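Local atomic coordinates of VP1 (New Jersey polyomavirus-2013, PDB entry 6Y5Y), a protein that forms the pentameric units of the icosahedral polyomavirus capsid and binds sialylated glycans, probably for attachment to the host cell. Residues 216-221 / 277-282. Residues are numbered along the deposited sequence; the frame is centred on the assembly and turned at random.
Sequences YPVEEW and ADICGV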
loop_
_atom_site.group_PDB
_atom_site.type_symbol
_atom_site.label_atom_id
_atom_site.label_comp_id
_atom_site.label_asym_id
_atom_site.label_seq_id
_atom_site.Cartn_x
_atom_site.Cartn_y
_atom_site.Cartn_z
ATOM N N TYR D 216 -13.813 11.051 26.225
ATOM C CA TYR D 216 -14.470 9.992 25.474
ATOM C C TYR D 216 -13.417 9.055 24.901
ATOM O O TYR D 216 -12.652 9.469 24.012
ATOM C CB TYR D 216 -15.322 10.594 24.353
ATOM C CG TYR D 216 -16.476 11.426 24.880
ATOM C CD1 TYR D 216 -16.291 12.753 25.271
ATOM C CD2 TYR D 216 -17.739 10.866 25.027
ATOM C CE1 TYR D 216 -17.340 13.505 25.772
ATOM C CE2 TYR D 216 -18.801 11.618 25.511
ATOM C CZ TYR D 216 -18.593 12.922 25.898
ATOM O OH TYR D 216 -19.650 13.646 26.400
ATOM N N PRO D 217 -13.312 7.817 25.383
ATOM C CA PRO D 217 -12.274 6.909 24.870
ATOM C C PRO D 217 -12.550 6.476 23.434
ATOM O O PRO D 217 -13.690 6.196 23.054
ATOM C CB PRO D 217 -12.336 5.714 25.829
ATOM C CG PRO D 217 -12.942 6.289 27.110
ATOM C CD PRO D 217 -13.939 7.309 26.621
ATOM N N VAL D 218 -11.481 6.386 22.645
ATOM C CA VAL D 218 -11.648 6.009 21.241
ATOM C C VAL D 218 -12.088 4.554 21.116
ATOM O O VAL D 218 -12.758 4.188 20.141
ATOM C CB VAL D 218 -10.364 6.275 20.426
ATOM C CG1 VAL D 218 -9.856 7.684 20.646
ATOM C CG2 VAL D 218 -9.308 5.287 20.768
ATOM N N GLU D 219 -11.753 3.700 22.094
ATOM C CA GLU D 219 -12.173 2.306 21.986
ATOM C C GLU D 219 -13.663 2.114 22.254
ATOM O O GLU D 219 -14.177 1.013 22.033
ATOM C CB GLU D 219 -11.340 1.430 22.925
ATOM C CG GLU D 219 -11.623 1.646 24.409
ATOM C CD GLU D 219 -10.507 1.078 25.284
ATOM O OE1 GLU D 219 -9.486 1.772 25.465
ATOM O OE2 GLU D 219 -10.642 -0.070 25.757
ATOM N N GLU D 220 -14.365 3.153 22.697
ATOM C CA GLU D 220 -15.798 3.078 22.952
ATOM C C GLU D 220 -16.641 4.017 22.098
ATOM O O GLU D 220 -17.865 3.850 22.067
ATOM C CB GLU D 220 -16.097 3.390 24.430
ATOM C CG GLU D 220 -15.636 2.309 25.407
ATOM C CD GLU D 220 -15.823 2.739 26.859
ATOM O OE1 GLU D 220 -15.225 3.760 27.259
ATOM O OE2 GLU D 220 -16.593 2.075 27.578
ATOM N N TRP D 221 -16.039 5.007 21.437
ATOM C CA TRP D 221 -16.784 6.058 20.750
ATOM C C TRP D 221 -16.195 6.289 19.367
ATOM O O TRP D 221 -14.977 6.435 19.226
ATOM C CB TRP D 221 -16.768 7.380 21.540
ATOM C CG TRP D 221 -17.386 7.303 22.923
ATOM C CD1 TRP D 221 -16.721 7.183 24.117
ATOM C CD2 TRP D 221 -18.784 7.339 23.245
ATOM N NE1 TRP D 221 -17.621 7.151 25.158
ATOM C CE2 TRP D 221 -18.892 7.239 24.651
ATOM C CE3 TRP D 221 -19.955 7.445 22.482
ATOM C CZ2 TRP D 221 -20.123 7.244 25.309
ATOM C CZ3 TRP D 221 -21.178 7.451 23.137
ATOM C CH2 TRP D 221 -21.251 7.356 24.539
ATOM N N ALA D 277 -7.722 12.537 17.159
ATOM C CA ALA D 277 -7.085 11.490 17.941
ATOM C C ALA D 277 -5.973 10.934 17.082
ATOM O O ALA D 277 -6.185 10.661 15.896
ATOM C CB ALA D 277 -8.069 10.391 18.335
ATOM N N ASP D 278 -4.790 10.789 17.664
ATOM C CA ASP D 278 -3.633 10.351 16.893
ATOM C C ASP D 278 -2.820 9.366 17.729
ATOM O O ASP D 278 -1.774 9.714 18.284
ATOM C CB ASP D 278 -2.810 11.560 16.449
ATOM C CG ASP D 278 -3.517 12.360 15.377
ATOM O OD1 ASP D 278 -3.579 11.870 14.226
ATOM O OD2 ASP D 278 -4.034 13.457 15.694
ATOM N N ILE D 279 -3.307 8.126 17.805
ATOM C CA ILE D 279 -2.509 7.026 18.340
ATOM C C ILE D 279 -1.485 6.640 17.285
ATOM O O ILE D 279 -1.851 6.188 16.193
ATOM C CB ILE D 279 -3.384 5.816 18.711
ATOM C CG1 ILE D 279 -4.472 6.190 19.715
ATOM C CG2 ILE D 279 -2.522 4.669 19.253
ATOM C CD1 ILE D 279 -5.474 5.071 19.959
ATOM N N CYS D 280 -0.202 6.818 17.598
ATOM C CA CYS D 280 0.839 6.531 16.621
ATOM C C CYS D 280 1.466 5.154 16.782
ATOM O O CYS D 280 2.268 4.750 15.935
ATOM C CB CYS D 280 1.916 7.617 16.676
ATOM S SG CYS D 280 1.259 9.235 16.307
ATOM N N GLY D 281 1.104 4.412 17.808
ATOM C CA GLY D 281 1.663 3.098 18.013
ATOM C C GLY D 281 1.733 2.821 19.499
ATOM O O GLY D 281 1.113 3.511 20.302
ATOM N N VAL D 282 2.496 1.792 19.848
ATOM C CA VAL D 282 2.652 1.413 21.246
ATOM C C VAL D 282 4.126 1.275 21.591
ATOM O O VAL D 282 4.976 1.009 20.732
ATOM C CB VAL D 282 1.914 0.106 21.602
ATOM C CG1 VAL D 282 0.442 0.178 21.191
ATOM C CG2 VAL D 282 2.633 -1.095 20.994
#
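Val-218 sets its two methyl branches on two different residues of strand 271-284, one on Ala-277 and the other on Ile-279. CG1 meets the CB of Ala-277 at 4.0 Å, while CG2 lies 3.9 Å from CD1 of Ile-279, and no hydrogen bond crosses between the segments. The isopropyl group thus spans two residues of the same strand face; Asp-278 intervenes in sequence only and does not touch the valine. In Ile-279 the CG1 branch lies anti to the carbonyl carbon (chi1 -57°) and the chain then runs on extended (chi2 172°), which carries CD1 out to the valine; the two side chains pass each other in opposite directions. Strand 271-284 belongs to the antiparallel beta sandwich of the VP1 jelly roll, whereas 216-220 is the end of the loop leading into strand 221-223 of a small separate sheet, which Trp-221 opens, so Val-218 joins this outer excursion to the body of the fold. Away from these two methyl contacts the interface is loose: the other residues of the segments do not meet, just 97 Å² is buried in total, and the CA atoms come no closer than 7.9 Å, at Val-218 and Ala-277. The loop has packing of its own, with CD2 of Tyr-216 3.7 Å above the plane of the Trp-221 ring, offset toward its rim, and Pro-217 O accepting a hydrogen bond from Glu-220 N at 3.1 Å. The margin of the contact is nevertheless shielded from solvent: Tyr-151 of strand 150-157 touches all three residues, and Ile-124 of a neighbouring subunit packs on both Val-218 and Ile-279. Across that same subunit boundary, Glu-219 OE2 is hydrogen-bonded to His-127 of the neighbouring subunit.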